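Local coordinates for hypothetical protein PH0802 (Pyrococcus horikoshii, PDB 2DT4) that is of unknown function but carries the plant- and prokaryote-conserved (PPC) domain and assembles as a trimer, at residues L8-L13 against L118-G123; G4-G9 against E124-K129; K47-G52 against I64-S69. One frame throughout, in Å; residues are numbered along the deposited sequence.

How the interactions relate
Interactions 1 and 2 are neighbours at one end of the subunit, their centres about 11 Å apart. Both start from strand 5-16, sharing Leu8 and Gly9; strand 114-123 pairs with it in interaction 1, and the chain then leaves that strand to meet the start of strand 5-16 again in interaction 2. They meet directly where Ser7 N lies 2.8 Å from Lys122 O, a probable hydrogen bond. Interaction 3 lies on a separate three-stranded sheet and the segment running on from it, on the opposite side of the chain's centre, its centre about 29 Å from that of interaction 1 and 31 Å from that of interaction 2. All three also touch the third subunit.

Interaction 1: residues L8-L13 against L118-G123; sequences LGRTYL and LQELKG
Arg10 grips the carboxylate of Glu120 side-on with two nitrogens, NE to OE2 at 2.9 Å and NH1 to OE1 at 3.0 Å. Both oxygens lie near the guanidinium plane, yet the two flat groups are turned 47° against each other, so the carboxylate is met partly from above. OE2 also takes the backbone N-H of Arg10 on its anti lone pair, in a nearly straight bond (167° at the hydrogen). Lys122 NZ reaches OE1 of Glu120 from the face opposite to NH1, at 2.9 Å, completing a salt-bridge network. A chi1 of 176° and a chain extended beyond CG carry the Glu120 carboxylate across to Arg10. On the face carrying Tyr12 and Leu118, CD2 of Tyr12 packs 3.9 Å from CD2 of Leu118, the two side chains running side by side, and Leu118 O sits at the ring edge. On the face of Leu8 and Leu121, CD2 of Leu8 meets CD2 of Leu121 at 4.1 Å.

The backbone beneath is an antiparallel pair interrupted by a beta bulge between Leu8 and Thr11, where the register slips by one. Glu120 N donates to Arg10 O and Gly9 N to Glu120 O; beyond the bulge, Tyr12 and Leu118 form a hydrogen-bonded pair. Further out, Glu33 accepts from Arg10 NH2 through its carbonyl and from Tyr12 OH through its carboxylate, tying both side chains to the end of helix 22-33, while Thr11 and Tyr12 continue the sheet into a strand of the second subunit. Were Glu120 an alanine, the Arg10 guanidinium and Lys122 NZ, like charges already 4.1 Å apart at Arg10 NH1, would probably be left without the anion between them. Four bonds to one carboxylate, two on each oxygen, are likely to hold it ionised and fix its rotation.

Interaction 2: residues G4-G9 against E124-K129; sequences GMFSLG and EKIERK
The Phe6 ring presents its edge to Glu124 O, which lies near the ring plane 3.3 Å from CE1 of Phe6. Ile126 approaches CZ of Phe6 with CG2 and CD1, each 3.9 Å away, both branches coming obliquely from the same side of the ring plane. From the other side, CG of Glu124 approaches CE1 of Phe6 to 4.0 Å. A chi1 of -61° sets CG of Phe6 beside the backbone N and brings the end of the ring nearer to residues 124-126. The polar half of the contact is one bond, Gly4 N to Glu124 OE1 at 3.0 Å, nearly straight at the hydrogen (164°) but coming from above the carboxylate plane. Thr3 OG1 bonds to the other oxygen, OE2, so the carboxylate holds the chain just ahead of strand 5-16 at two places.

Residues 124-126 link strand 114-123 to the short, weakly bonded strand 127-128, which runs parallel to strand 69-82. Phe6 packs on Leu121 of strand 114-123, and Ile126 on Thr37 and Trp138. Met5 and Phe6 pair in an antiparallel ladder with a strand of the third subunit, whose Leu13 packs against both Phe6 and Ile126.

Interaction 3: residues K47-G52 against I64-S69; sequences KNPKIG and IPLKGS
A beta hairpin of strands 49-55 and 60-65 brings these segments together in a three-stranded antiparallel sheet, with 49-55 in the middle and 60-65 outermost within the chain; beyond its strands the two segments stay in touch as far as Lys47 and Ser69. In the hairpin proper Ile51 and Ile64 form a hydrogen-bonded pair, Ile64 N to Ile51 O at 2.8 Å and Ile51 N to Ile64 O at 3.0 Å. Next along, Lys50 and Pro65 make a non-hydrogen-bonded pair, followed by Leu66 N bonded to Pro49 O. The register then shifts by one, and a second short ladder pairs Lys47 with Ser69 where the chain turns a corner at 47-48.

Apolar packing lies on the side of Ile51, Ile64 and Leu66. CG1 of Ile51 lies between its backbone N and carbonyl carbon (chi1 55°), which turns it to CB of Ile64 at 3.9 Å and lets CD1 reach CD1 of Leu66 at 4.1 Å. CB of Leu66 also meets the Pro49 ring at CG, the side chains crossing at about a right angle. Leu94 of strand 85-95 covers Pro49, Ile51 and Leu66, joining the hairpin to the larger sheet. Lys50 extends the other way, to a salt bridge with Glu108 of strand 106-111, and Lys47 reaches Glu56 of the second subunit.

A water lies between Leu66 O, 2.6 Å away, and Asn48 O, the latter a weak bond; with more acceptors in reach than protons, its donations are uncertain. Asn48, whose backbone takes positive phi, binds Gly68 twice. Its N-H goes to Gly68 O, and OD1 of Asn48 accepts from Gly68 N at 2.9 Å, almost straight at the hydrogen (170°) with the donor tilted from the carbonyl plane.

Interaction 1: residues L8-L13 against L118-G123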
ATOM      1  N   LEU A   8      16.348   7.026  -7.177  1.00  9.46           N
ATOM      2  CA  LEU A   8      15.608   7.463  -5.988  1.00  9.54           C
ATOM      3  C   LEU A   8      16.036   8.892  -5.663  1.00  9.92           C
ATOM      4  O   LEU A   8      17.217   9.158  -5.385  1.00 12.40           O
ATOM      5  CB  LEU A   8      15.871   6.527  -4.799  1.00 10.75           C
ATOM      6  CG  LEU A   8      15.279   5.142  -4.956  1.00 11.32           C
ATOM      7  CD1 LEU A   8      16.006   4.136  -4.007  1.00 12.92           C
ATOM      8  CD2 LEU A   8      13.757   5.151  -4.686  1.00 11.94           C
ATOM      9  N   GLY A   9      15.085   9.807  -5.734  1.00  9.29           N
ATOM     10  CA  GLY A   9      15.291  11.165  -5.293  1.00  8.52           C
ATOM     11  C   GLY A   9      14.992  11.361  -3.836  1.00  8.10           C
ATOM     12  O   GLY A   9      15.231  10.473  -3.011  1.00  8.73           O
ATOM     13  N   ARG A  10      14.458  12.535  -3.524  1.00  7.43           N
ATOM     14  CA  ARG A  10      14.166  12.930  -2.161  1.00  7.76           C
ATOM     15  C   ARG A  10      13.044  12.076  -1.592  1.00  7.63           C
ATOM     16  O   ARG A  10      12.142  11.647  -2.322  1.00  8.20           O
ATOM     17  CB  ARG A  10      13.836  14.425  -2.094  1.00  7.21           C
ATOM     18  CG  ARG A  10      15.039  15.299  -2.431  1.00  7.24           C
ATOM     19  CD  ARG A  10      14.689  16.724  -2.712  1.00  6.18           C
ATOM     20  NE  ARG A  10      13.986  16.868  -3.977  1.00  7.69           N
ATOM     21  CZ  ARG A  10      13.303  17.940  -4.391  1.00  7.10           C
ATOM     22  NH1 ARG A  10      12.733  17.905  -5.602  1.00  9.15           N
ATOM     23  NH2 ARG A  10      13.194  19.014  -3.624  1.00  8.26           N
ATOM     24  N   THR A  11      13.135  11.844  -0.297  1.00  7.96           N
ATOM     25  CA  THR A  11      12.220  10.977   0.453  1.00  7.58           C
ATOM     26  C   THR A  11      11.557  11.787   1.588  1.00  6.77           C
ATOM     27  O   THR A  11      12.223  12.554   2.280  1.00  7.61           O
ATOM     28  CB  THR A  11      13.020   9.813   1.037  1.00  7.78           C
ATOM     29  OG1 THR A  11      13.730   9.130  -0.013  1.00  8.19           O
ATOM     30  CG2 THR A  11      12.093   8.803   1.688  1.00  8.73           C
ATOM     31  N   TYR A  12      10.244  11.614   1.786  1.00  7.27           N
ATOM     32  CA  TYR A  12       9.494  12.377   2.760  1.00  7.54           C
ATOM     33  C   TYR A  12       8.467  11.551   3.538  1.00  7.95           C
ATOM     34  O   TYR A  12       7.919  10.576   3.031  1.00  7.74           O
ATOM     35  CB  TYR A  12       8.728  13.521   2.085  1.00  7.79           C
ATOM     36  CG  TYR A  12       9.531  14.454   1.176  1.00  7.49           C
ATOM     37  CD1 TYR A  12       9.955  15.689   1.630  1.00  7.80           C
ATOM     38  CD2 TYR A  12       9.829  14.103  -0.137  1.00  8.98           C
ATOM     39  CE1 TYR A  12      10.643  16.552   0.804  1.00  8.90           C
ATOM     40  CE2 TYR A  12      10.493  14.970  -0.968  1.00  9.53           C
ATOM     41  CZ  TYR A  12      10.908  16.182  -0.488  1.00  8.97           C
ATOM     42  OH  TYR A  12      11.555  17.067  -1.341  1.00 10.91           O
ATOM     43  N   LEU A  13       8.218  11.965   4.771  1.00  7.99           N
ATOM     44  CA  LEU A  13       7.202  11.376   5.633  1.00  7.19           C
ATOM     45  C   LEU A  13       6.666  12.515   6.472  1.00  7.88           C
ATOM     46  O   LEU A  13       7.449  13.183   7.145  1.00  8.75           O
ATOM     47  CB  LEU A  13       7.797  10.275   6.526  1.00  8.29           C
ATOM     48  CG  LEU A  13       6.755   9.600   7.432  1.00  7.85           C
ATOM     49  CD1 LEU A  13       5.648   8.919   6.627  1.00  7.99           C
ATOM     50  CD2 LEU A  13       7.455   8.621   8.363  1.00  9.43           C
ATOM     51  N   LEU A 118       6.211   9.876   0.724  1.00  7.66           N
ATOM     52  CA  LEU A 118       6.388  10.309  -0.655  1.00  7.64           C
ATOM     53  C   LEU A 118       7.822  10.092  -1.082  1.00  7.78           C
ATOM     54  O   LEU A 118       8.745  10.538  -0.393  1.00  8.84           O
ATOM     55  CB  LEU A 118       5.988  11.763  -0.805  1.00  8.58           C
ATOM     56  CG  LEU A 118       5.956  12.253  -2.237  1.00 10.70           C
ATOM     57  CD1 LEU A 118       4.944  13.369  -2.368  1.00 13.76           C
ATOM     58  CD2 LEU A 118       7.319  12.743  -2.749  1.00 12.02           C
ATOM     59  N   GLN A 119       8.023   9.373  -2.190  1.00  7.30           N
ATOM     60  CA  GLN A 119       9.354   9.067  -2.700  1.00  7.47           C
ATOM     61  C   GLN A 119       9.460   9.627  -4.106  1.00  8.60           C
ATOM     62  O   GLN A 119       8.829   9.117  -5.049  1.00  8.12           O
ATOM     63  CB  GLN A 119       9.629   7.545  -2.690  1.00  7.75           C
ATOM     64  CG  GLN A 119      10.939   7.144  -3.367  1.00  7.69           C
ATOM     65  CD  GLN A 119      12.128   7.763  -2.635  1.00  7.78           C
ATOM     66  OE1 GLN A 119      12.852   8.623  -3.201  1.00 11.37           O
ATOM     67  NE2 GLN A 119      12.310   7.384  -1.395  1.00  6.06           N
ATOM     68  N   GLU A 120      10.324  10.628  -4.246  1.00  8.10           N
ATOM     69  CA  GLU A 120      10.568  11.226  -5.545  1.00  8.19           C
ATOM     70  C   GLU A 120      11.377  10.264  -6.395  1.00  8.62           C
ATOM     71  O   GLU A 120      12.232   9.561  -5.868  1.00  8.94           O
ATOM     72  CB  GLU A 120      11.366  12.531  -5.361  1.00  8.22           C
ATOM     73  CG  GLU A 120      11.781  13.204  -6.641  1.00  9.47           C
ATOM     74  CD  GLU A 120      12.635  14.420  -6.421  1.00  9.64           C
ATOM     75  OE1 GLU A 120      12.465  15.376  -7.216  1.00 10.06           O
ATOM     76  OE2 GLU A 120      13.472  14.420  -5.485  1.00  9.86           O
ATOM     77  N   LEU A 121      11.088  10.242  -7.696  1.00  9.30           N
ATOM     78  CA  LEU A 121      11.833   9.455  -8.682  1.00  9.43           C
ATOM     79  C   LEU A 121      12.397  10.380  -9.754  1.00 10.61           C
ATOM     80  O   LEU A 121      11.725  11.341 -10.157  1.00 12.23           O
ATOM     81  CB  LEU A 121      10.884   8.469  -9.343  1.00  9.72           C
ATOM     82  CG  LEU A 121      10.229   7.443  -8.413  1.00  8.90           C
ATOM     83  CD1 LEU A 121       9.338   6.508  -9.210  1.00 11.66           C
ATOM     84  CD2 LEU A 121      11.229   6.646  -7.542  1.00 10.76           C
ATOM     85  N   LYS A 122      13.646  10.111 -10.170  1.00 10.49           N
ATOM     86  CA  LYS A 122      14.372  10.953 -11.113  1.00 10.75           C
ATOM     87  C   LYS A 122      14.740  10.111 -12.323  1.00 11.47           C
ATOM     88  O   LYS A 122      15.188   8.980 -12.211  1.00 11.86           O
ATOM     89  CB  LYS A 122      15.666  11.496 -10.494  1.00 11.12           C
ATOM     90  CG  LYS A 122      15.547  12.236  -9.169  1.00 16.14           C
ATOM     91  CD  LYS A 122      14.989  13.581  -9.366  1.00 17.30           C
ATOM     92  CE  LYS A 122      15.526  14.548  -8.315  1.00 21.05           C
ATOM     93  NZ  LYS A 122      15.014  15.910  -8.399  1.00 21.09           N
ATOM     94  N   GLY A 123      14.549  10.667 -13.496  1.00 11.93           N
ATOM     95  CA  GLY A 123      14.908   9.953 -14.703  1.00 12.67           C
ATOM     96  C   GLY A 123      14.179  10.465 -15.908  1.00 12.55           C
ATOM     97  O   GLY A 123      13.922  11.659 -16.074  1.00 13.79           O
TER

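Interaction 2: residues G4-G9 against E124-K129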
ATOM      1  N   GLY A   4      11.005   2.705 -17.844  1.00 12.55           N
ATOM      2  CA  GLY A   4      10.394   2.602 -16.551  1.00 11.55           C
ATOM      3  C   GLY A   4      11.359   2.651 -15.389  1.00 11.03           C
ATOM      4  O   GLY A   4      10.912   2.498 -14.258  1.00 10.32           O
ATOM      5  N   MET A   5      12.657   2.866 -15.644  1.00 11.15           N
ATOM      6  CA  MET A   5      13.657   2.821 -14.578  1.00 12.04           C
ATOM      7  C   MET A   5      14.039   4.253 -14.156  1.00 11.48           C
ATOM      8  O   MET A   5      14.276   5.152 -14.995  1.00 12.44           O
ATOM      9  CB  MET A   5      14.889   2.001 -14.986  1.00 13.34           C
ATOM     10  CG  MET A   5      15.954   1.984 -13.918  1.00 15.97           C
ATOM     11  SD  MET A   5      17.486   1.068 -14.259  1.00 22.36           S
ATOM     12  CE  MET A   5      16.998   0.012 -14.306  1.00  6.81           C
ATOM     13  N   PHE A   6      14.082   4.447 -12.843  1.00  9.62           N
ATOM     14  CA  PHE A   6      14.344   5.741 -12.231  1.00  9.65           C
ATOM     15  C   PHE A   6      15.328   5.607 -11.080  1.00 10.01           C
ATOM     16  O   PHE A   6      15.511   4.529 -10.509  1.00 10.94           O
ATOM     17  CB  PHE A   6      13.043   6.348 -11.673  1.00  9.09           C
ATOM     18  CG  PHE A   6      12.018   6.582 -12.709  1.00  9.51           C
ATOM     19  CD1 PHE A   6      12.014   7.761 -13.437  1.00 12.19           C
ATOM     20  CD2 PHE A   6      11.110   5.591 -13.044  1.00  9.27           C
ATOM     21  CE1 PHE A   6      11.085   7.954 -14.438  1.00 12.09           C
ATOM     22  CE2 PHE A   6      10.188   5.781 -14.041  1.00  7.93           C
ATOM     23  CZ  PHE A   6      10.190   6.975 -14.757  1.00 10.68           C
ATOM     24  N   SER A   7      15.945   6.726 -10.725  1.00  9.56           N
ATOM     25  CA  SER A   7      16.750   6.788  -9.530  1.00 10.29           C
ATOM     26  C   SER A   7      15.913   7.329  -8.383  1.00  9.93           C
ATOM     27  O   SER A   7      14.895   8.033  -8.572  1.00  9.97           O
ATOM     28  CB  SER A   7      18.008   7.659  -9.714  1.00 11.57           C
ATOM     29  OG  SER A   7      17.693   8.991 -10.015  1.00 16.09           O
ATOM     30  N   LEU A   8      16.348   7.026  -7.177  1.00  9.46           N
ATOM     31  CA  LEU A   8      15.608   7.463  -5.988  1.00  9.54           C
ATOM     32  C   LEU A   8      16.036   8.892  -5.663  1.00  9.92           C
ATOM     33  O   LEU A   8      17.217   9.158  -5.385  1.00 12.40           O
ATOM     34  CB  LEU A   8      15.871   6.527  -4.799  1.00 10.75           C
ATOM     35  CG  LEU A   8      15.279   5.142  -4.956  1.00 11.32           C
ATOM     36  CD1 LEU A   8      16.006   4.136  -4.007  1.00 12.92           C
ATOM     37  CD2 LEU A   8      13.757   5.151  -4.686  1.00 11.94           C
ATOM     38  N   GLY A   9      15.085   9.807  -5.734  1.00  9.29           N
ATOM     39  CA  GLY A   9      15.291  11.165  -5.293  1.00  8.52           C
ATOM     40  C   GLY A   9      14.992  11.361  -3.836  1.00  8.10           C
ATOM     41  O   GLY A   9      15.231  10.473  -3.011  1.00  8.73           O
ATOM     42  N   GLU A 124      13.861   9.527 -16.767  1.00 12.34           N
ATOM     43  CA  GLU A 124      13.223   9.800 -18.023  1.00 12.78           C
ATOM     44  C   GLU A 124      11.837  10.360 -17.821  1.00 13.16           C
ATOM     45  O   GLU A 124      11.247  10.248 -16.746  1.00 12.25           O
ATOM     46  CB  GLU A 124      13.143   8.501 -18.825  1.00 13.47           C
ATOM     47  CG  GLU A 124      12.090   7.522 -18.293  1.00 13.38           C
ATOM     48  CD  GLU A 124      12.190   6.136 -18.880  1.00 12.67           C
ATOM     49  OE1 GLU A 124      11.124   5.487 -19.025  1.00 12.64           O
ATOM     50  OE2 GLU A 124      13.335   5.680 -19.145  1.00 13.13           O
ATOM     51  N   LYS A 125      11.306  10.947 -18.881  1.00 13.85           N
ATOM     52  CA  LYS A 125       9.988  11.509 -18.848  1.00 14.09           C
ATOM     53  C   LYS A 125       8.977  10.408 -18.605  1.00 12.97           C
ATOM     54  O   LYS A 125       9.107   9.274 -19.112  1.00 12.80           O
ATOM     55  CB  LYS A 125       9.695  12.229 -20.150  1.00 15.54           C
ATOM     56  CG  LYS A 125      10.454  13.551 -20.211  1.00 17.02           C
ATOM     57  CD  LYS A 125      10.090  14.347 -21.437  1.00 21.66           C
ATOM     58  CE  LYS A 125      11.069  15.482 -21.643  1.00 25.25           C
ATOM     59  NZ  LYS A 125      11.114  15.811 -23.103  1.00 28.59           N
ATOM     60  N   ILE A 126       7.943  10.801 -17.864  1.00 11.89           N
ATOM     61  CA  ILE A 126       6.829   9.920 -17.535  1.00 11.86           C
ATOM     62  C   ILE A 126       5.639  10.859 -17.356  1.00 12.07           C
ATOM     63  O   ILE A 126       5.435  11.456 -16.315  1.00 13.76           O
ATOM     64  CB  ILE A 126       7.094   8.970 -16.322  1.00 11.25           C
ATOM     65  CG1 ILE A 126       5.933   8.015 -16.085  1.00 11.81           C
ATOM     66  CG2 ILE A 126       7.439   9.725 -15.065  1.00 12.15           C
ATOM     67  CD1 ILE A 126       6.256   6.952 -15.054  1.00  9.99           C
ATOM     68  N   GLU A 127       4.961  11.120 -18.459  1.00 11.54           N
ATOM     69  CA  GLU A 127       3.921  12.152 -18.486  1.00 11.44           C
ATOM     70  C   GLU A 127       2.530  11.625 -18.835  1.00 10.78           C
ATOM     71  O   GLU A 127       2.399  10.754 -19.731  1.00 10.80           O
ATOM     72  CB  GLU A 127       4.391  13.136 -19.569  1.00 13.04           C
ATOM     73  CG  GLU A 127       3.524  14.367 -19.754  1.00 15.59           C
ATOM     74  CD  GLU A 127       4.165  15.413 -20.660  1.00 18.00           C
ATOM     75  OE1 GLU A 127       5.347  15.240 -21.114  1.00 19.15           O
ATOM     76  OE2 GLU A 127       3.455  16.411 -20.916  1.00 21.08           O
ATOM     77  N   ARG A 128       1.508  12.139 -18.142  1.00 10.73           N
ATOM     78  CA  ARG A 128       0.130  11.769 -18.432  1.00 10.63           C
ATOM     79  C   ARG A 128      -0.375  12.567 -19.620  1.00 12.09           C
ATOM     80  O   ARG A 128      -0.358  13.799 -19.600  1.00 12.79           O
ATOM     81  CB  ARG A 128      -0.791  12.027 -17.264  1.00 11.36           C
ATOM     82  CG  ARG A 128      -0.568  11.152 -16.069  1.00  9.90           C
ATOM     83  CD  ARG A 128      -1.625  11.295 -14.993  1.00 11.46           C
ATOM     84  NE  ARG A 128      -1.316  10.394 -13.881  1.00  9.24           N
ATOM     85  CZ  ARG A 128      -1.529   9.079 -13.889  1.00 11.65           C
ATOM     86  NH1 ARG A 128      -1.135   8.359 -12.841  1.00 11.21           N
ATOM     87  NH2 ARG A 128      -2.115   8.462 -14.897  1.00 10.80           N
ATOM     88  N   LYS A 129      -0.782  11.863 -20.657  1.00 10.94           N
ATOM     89  CA  LYS A 129      -1.339  12.501 -21.848  1.00 12.33           C
ATOM     90  C   LYS A 129      -2.661  11.875 -22.181  1.00 12.35           C
ATOM     91  O   LYS A 129      -2.923  10.715 -21.840  1.00 12.11           O
ATOM     92  CB  LYS A 129      -0.377  12.398 -23.026  1.00 11.35           C
ATOM     93  CG  LYS A 129       0.961  13.080 -22.792  1.00 12.44           C
ATOM     94  CD  LYS A 129       1.901  12.993 -23.967  1.00 13.80           C
ATOM     95  CE  LYS A 129       3.286  13.522 -23.644  1.00 16.01           C
ATOM     96  NZ  LYS A 129       4.360  13.056 -24.581  1.00 16.94           N
TER

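Interaction 3: residues K47-G52 against I64-S69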
ATOM      1  N   LYS A  47     -12.587  13.102   5.893  1.00  9.84           N
ATOM      2  CA  LYS A  47     -13.985  13.487   6.098  1.00 10.23           C
ATOM      3  C   LYS A  47     -14.658  13.814   4.781  1.00 10.80           C
ATOM      4  O   LYS A  47     -14.084  14.496   3.932  1.00 10.96           O
ATOM      5  CB  LYS A  47     -14.039  14.696   7.032  1.00 10.06           C
ATOM      6  CG  LYS A  47     -13.658  14.325   8.472  1.00 12.03           C
ATOM      7  CD  LYS A  47     -13.849  15.428   9.504  1.00 15.06           C
ATOM      8  CE  LYS A  47     -13.476  14.941  10.891  1.00 16.45           C
ATOM      9  NZ  LYS A  47     -13.627  16.014  11.942  1.00 18.33           N
ATOM     10  N   ASN A  48     -15.886  13.305   4.616  1.00 10.78           N
ATOM     11  CA  ASN A  48     -16.643  13.448   3.388  1.00 10.60           C
ATOM     12  C   ASN A  48     -15.840  13.146   2.112  1.00 10.69           C
ATOM     13  O   ASN A  48     -15.856  13.957   1.162  1.00 11.46           O
ATOM     14  CB  ASN A  48     -17.255  14.835   3.322  1.00 10.76           C
ATOM     15  CG  ASN A  48     -17.885  15.255   4.647  1.00 12.00           C
ATOM     16  OD1 ASN A  48     -18.751  14.575   5.194  1.00 12.35           O
ATOM     17  ND2 ASN A  48     -17.428  16.393   5.181  1.00 16.35           N
ATOM     18  N   PRO A  49     -15.137  12.005   2.075  1.00  9.62           N
ATOM     19  CA  PRO A  49     -14.362  11.672   0.877  1.00  9.32           C
ATOM     20  C   PRO A  49     -15.273  11.389  -0.313  1.00  9.72           C
ATOM     21  O   PRO A  49     -16.356  10.839  -0.167  1.00 10.67           O
ATOM     22  CB  PRO A  49     -13.552  10.446   1.300  1.00 10.58           C
ATOM     23  CG  PRO A  49     -14.381   9.796   2.353  1.00  9.31           C
ATOM     24  CD  PRO A  49     -15.005  10.938   3.087  1.00 10.15           C
ATOM     25  N   LYS A  50     -14.815  11.792  -1.484  1.00  9.42           N
ATOM     26  CA  LYS A  50     -15.479  11.426  -2.733  1.00 10.02           C
ATOM     27  C   LYS A  50     -14.593  10.437  -3.454  1.00 10.08           C
ATOM     28  O   LYS A  50     -13.401  10.711  -3.646  1.00 10.22           O
ATOM     29  CB  LYS A  50     -15.730  12.639  -3.616  1.00 10.37           C
ATOM     30  CG  LYS A  50     -16.599  13.677  -2.952  1.00 11.91           C
ATOM     31  CD  LYS A  50     -17.013  14.764  -3.912  1.00 16.70           C
ATOM     32  CE  LYS A  50     -18.024  15.679  -3.260  1.00 21.17           C
ATOM     33  NZ  LYS A  50     -17.380  16.822  -2.623  1.00 26.39           N
ATOM     34  N   ILE A  51     -15.187   9.311  -3.871  1.00  9.54           N
ATOM     35  CA  ILE A  51     -14.455   8.279  -4.608  1.00  9.37           C
ATOM     36  C   ILE A  51     -15.055   8.142  -6.005  1.00 10.14           C
ATOM     37  O   ILE A  51     -16.191   8.533  -6.238  1.00 11.01           O
ATOM     38  CB  ILE A  51     -14.440   6.919  -3.835  1.00  9.27           C
ATOM     39  CG1 ILE A  51     -15.863   6.467  -3.515  1.00 11.14           C
ATOM     40  CG2 ILE A  51     -13.546   7.041  -2.609  1.00 10.51           C
ATOM     41  CD1 ILE A  51     -15.971   5.077  -2.888  1.00 10.97           C
ATOM     42  N   GLY A  52     -14.271   7.589  -6.902  1.00  9.74           N
ATOM     43  CA  GLY A  52     -14.657   7.399  -8.288  1.00  9.85           C
ATOM     44  C   GLY A  52     -14.468   5.990  -8.801  1.00  9.58           C
ATOM     45  O   GLY A  52     -13.504   5.311  -8.463  1.00  9.93           O
ATOM     46  N   ILE A  64     -18.949   8.935  -6.227  1.00 11.20           N
ATOM     47  CA  ILE A  64     -19.731   8.541  -5.072  1.00 11.29           C
ATOM     48  C   ILE A  64     -19.306   9.397  -3.867  1.00 11.49           C
ATOM     49  O   ILE A  64     -18.173   9.263  -3.375  1.00 10.07           O
ATOM     50  CB  ILE A  64     -19.514   7.044  -4.775  1.00 13.14           C
ATOM     51  CG1 ILE A  64     -19.841   6.232  -6.039  1.00 13.48           C
ATOM     52  CG2 ILE A  64     -20.314   6.634  -3.567  1.00 13.91           C
ATOM     53  CD1 ILE A  64     -19.412   4.770  -5.960  1.00 17.79           C
ATOM     54  N   PRO A  65     -20.158  10.319  -3.434  1.00 10.32           N
ATOM     55  CA  PRO A  65     -19.816  11.194  -2.300  1.00 10.92           C
ATOM     56  C   PRO A  65     -20.151  10.565  -0.960  1.00 11.25           C
ATOM     57  O   PRO A  65     -21.325  10.370  -0.644  1.00 13.58           O
ATOM     58  CB  PRO A  65     -20.684  12.449  -2.521  1.00 11.58           C
ATOM     59  CG  PRO A  65     -21.868  11.953  -3.324  1.00 12.63           C
ATOM     60  CD  PRO A  65     -21.451  10.686  -4.060  1.00 11.32           C
ATOM     61  N   LEU A  66     -19.153  10.231  -0.174  1.00 10.17           N
ATOM     62  CA  LEU A  66     -19.389   9.672   1.142  1.00 10.14           C
ATOM     63  C   LEU A  66     -19.520  10.807   2.140  1.00 11.45           C
ATOM     64  O   LEU A  66     -19.104  11.941   1.860  1.00 11.83           O
ATOM     65  CB  LEU A  66     -18.261   8.693   1.515  1.00 10.29           C
ATOM     66  CG  LEU A  66     -18.063   7.551   0.537  1.00 10.12           C
ATOM     67  CD1 LEU A  66     -16.769   6.726   0.791  1.00  9.87           C
ATOM     68  CD2 LEU A  66     -19.256   6.609   0.530  1.00 10.78           C
ATOM     69  N   LYS A  67     -20.079  10.498   3.307  1.00 12.29           N
ATOM     70  CA  LYS A  67     -20.280  11.463   4.367  1.00 12.95           C
ATOM     71  C   LYS A  67     -19.704  11.012   5.696  1.00 12.49           C
ATOM     72  O   LYS A  67     -19.750   9.832   6.064  1.00 13.48           O
ATOM     73  CB  LYS A  67     -21.761  11.781   4.514  1.00 13.76           C
ATOM     74  CG  LYS A  67     -22.359  12.366   3.223  1.00 19.44           C
ATOM     75  CD  LYS A  67     -23.173  13.626   3.437  1.00 26.74           C
ATOM     76  CE  LYS A  67     -24.222  13.841   2.330  1.00 30.14           C
ATOM     77  NZ  LYS A  67     -25.537  13.113   2.593  1.00 31.04           N
ATOM     78  N   GLY A  68     -19.147  11.978   6.413  1.00 11.99           N
ATOM     79  CA  GLY A  68     -18.589  11.750   7.726  1.00 11.46           C
ATOM     80  C   GLY A  68     -17.165  11.233   7.661  1.00 10.25           C
ATOM     81  O   GLY A  68     -16.507  11.295   6.625  1.00 11.61           O
ATOM     82  N   SER A  69     -16.670  10.782   8.799  1.00 11.56           N
ATOM     83  CA  SER A  69     -15.302  10.320   8.931  1.00 10.85           C
ATOM     84  C   SER A  69     -15.169   8.865   8.488  1.00  9.86           C
ATOM     85  O   SER A  69     -15.947   8.009   8.878  1.00 11.00           O
ATOM     86  CB  SER A  69     -14.839  10.448  10.379  1.00 11.74           C
ATOM     87  OG  SER A  69     -14.781  11.823  10.729  1.00 16.06           O
TER
HETATM   88  O   HOH W   1     -18.496  13.594  -0.095  1.00 16.69           O